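Local coordinates for protein RNA methyltransferase, TrmH family (Porphyromonas gingivalis, PDB 2I6D) that probably transfers methyl groups to RNA as a TrmH-family enzyme of the class IV-like SAM-binding methyltransferase superfamily, at residues R77-Q81 with T82-P86. Sequence-based numbering, arbitrary orientation.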
loop_
_atom_site.group_PDB
_atom_site.type_symbol
_atom_site.label_atom_id
_atom_site.label_comp_id
_atom_site.label_asym_id
_atom_site.label_seq_id
_atom_site.Cartn_x
_atom_site.Cartn_y
_atom_site.Cartn_z
ATOM N N ARG A 77 16.236 -4.319 20.066
ATOM C CA ARG A 77 15.713 -3.430 21.106
ATOM C C ARG A 77 14.626 -2.512 20.557
ATOM O O ARG A 77 13.728 -2.095 21.299
ATOM C CB ARG A 77 16.829 -2.615 21.753
ATOM C CG ARG A 77 17.744 -3.467 22.598
ATOM C CD ARG A 77 19.036 -2.732 22.947
ATOM N NE ARG A 77 18.780 -1.684 23.916
ATOM C CZ ARG A 77 19.669 -0.773 24.290
ATOM N NH1 ARG A 77 20.887 -0.749 23.745
ATOM N NH2 ARG A 77 19.334 0.108 25.218
ATOM N N ILE A 78 14.686 -2.249 19.248
ATOM C CA ILE A 78 13.774 -1.293 18.602
ATOM C C ILE A 78 13.013 -1.841 17.374
ATOM O O ILE A 78 11.958 -1.305 16.998
ATOM C CB ILE A 78 14.512 0.024 18.264
ATOM C CG1 ILE A 78 15.699 -0.241 17.336
ATOM C CG2 ILE A 78 14.903 0.773 19.566
ATOM C CD1 ILE A 78 16.330 1.019 16.739
ATOM N N SER A 79 13.530 -2.903 16.763
ATOM C CA SER A 79 12.934 -3.438 15.534
ATOM C C SER A 79 11.725 -4.347 15.733
ATOM O O SER A 79 11.527 -4.942 16.790
ATOM C CB SER A 79 14.003 -4.151 14.683
ATOM O OG SER A 79 13.426 -4.854 13.587
ATOM N N THR A 80 10.930 -4.467 14.670
ATOM C CA THR A 80 9.787 -5.348 14.647
ATOM C C THR A 80 10.139 -6.624 13.904
ATOM O O THR A 80 9.293 -7.503 13.774
ATOM C CB THR A 80 8.579 -4.691 13.933
ATOM O OG1 THR A 80 8.944 -4.327 12.587
ATOM C CG2 THR A 80 8.128 -3.431 14.706
ATOM N N GLN A 81 11.374 -6.719 13.416
ATOM C CA GLN A 81 11.746 -7.769 12.465
ATOM C C GLN A 81 12.481 -8.896 13.156
ATOM O O GLN A 81 13.225 -8.665 14.097
ATOM C CB GLN A 81 12.607 -7.199 11.338
ATOM C CG GLN A 81 11.894 -6.157 10.463
ATOM C CD GLN A 81 10.635 -6.697 9.821
ATOM O OE1 GLN A 81 9.523 -6.369 10.240
ATOM N NE2 GLN A 81 10.799 -7.540 8.807
ATOM N N THR A 82 12.269 -10.123 12.699
ATOM C CA THR A 82 12.931 -11.271 13.336
ATOM C C THR A 82 14.460 -11.176 13.221
ATOM O O THR A 82 15.175 -11.484 14.169
ATOM C CB THR A 82 12.376 -12.600 12.833
ATOM O OG1 THR A 82 11.873 -12.415 11.517
ATOM C CG2 THR A 82 11.215 -13.046 13.713
ATOM N N THR A 83 14.946 -10.678 12.085
ATOM C CA THR A 83 16.388 -10.440 11.891
ATOM C C THR A 83 16.651 -8.990 11.494
ATOM O O THR A 83 16.777 -8.686 10.300
ATOM C CB THR A 83 16.997 -11.399 10.821
ATOM O OG1 THR A 83 16.561 -12.736 11.080
ATOM C CG2 THR A 83 18.521 -11.344 10.867
ATOM N N PRO A 84 16.744 -8.085 12.493
ATOM C CA PRO A 84 16.788 -6.665 12.152
ATOM C C PRO A 84 18.009 -6.271 11.329
ATOM O O PRO A 84 19.087 -6.861 11.468
ATOM C CB PRO A 84 16.836 -5.965 13.526
ATOM C CG PRO A 84 16.370 -6.987 14.513
ATOM C CD PRO A 84 16.821 -8.300 13.951
ATOM N N GLN A 85 17.800 -5.292 10.456
ATOM C CA GLN A 85 18.846 -4.608 9.709
ATOM C C GLN A 85 19.187 -3.305 10.434
ATOM O O GLN A 85 18.293 -2.657 10.995
ATOM C CB GLN A 85 18.357 -4.286 8.293
ATOM C CG GLN A 85 18.130 -5.512 7.433
ATOM C CD GLN A 85 17.622 -5.151 6.055
ATOM O OE1 GLN A 85 18.407 -4.979 5.136
ATOM N NE2 GLN A 85 16.309 -5.014 5.911
ATOM N N PRO A 86 20.459 -2.895 10.407
ATOM C CA PRO A 86 20.919 -1.782 11.249
ATOM C C PRO A 86 20.613 -0.356 10.772
ATOM O O PRO A 86 21.493 0.502 10.788
ATOM C CB PRO A 86 22.442 -2.018 11.345
ATOM C CG PRO A 86 22.778 -2.836 10.178
ATOM C CD PRO A 86 21.555 -3.489 9.616
#
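The chi1 of S79, 171°, sets OG trans to the residue's own N and beside its carbonyl carbon; this turns the hydroxyl oxygen to the amide two residues ahead and leaves both CB and OG against P84. Both S79 atoms meet the proline ring: CB lies 3.6 Å from P84 CB, and OG is at the same 3.6 Å from P84 CB, with P84 CG scarcely farther. Over the same face of the ring, nearer its CG-CD edge, lies the Q81 carbonyl oxygen, with Q81 O 3.6 Å from P84 CG and as close to P84 CD. One face of the ring thus rests on both the serine side chain and the backbone carbonyl, in van der Waals contact with each.

No hydrogen bond links 77-81 to 82-86; the polar contacts that shape the turn lie within 79-81 or reach to E31. Q81 N donates to S79 OG over 2.8 Å at 159°, which makes residues 79-81 an ST turn. The same OG is hydrogen-bonded to a carboxylate oxygen of E31, whose other oxygen takes the amide of T80, so one glutamate secures the start of the bend.

This surface loop joins strand 65-69 to strand 87-92 in the presumed substrate-binding domain. E31 ends the neighbouring strand 27-31, P84 also rests on F75 and K76, and Q81 touches Q148 of helix 144-148.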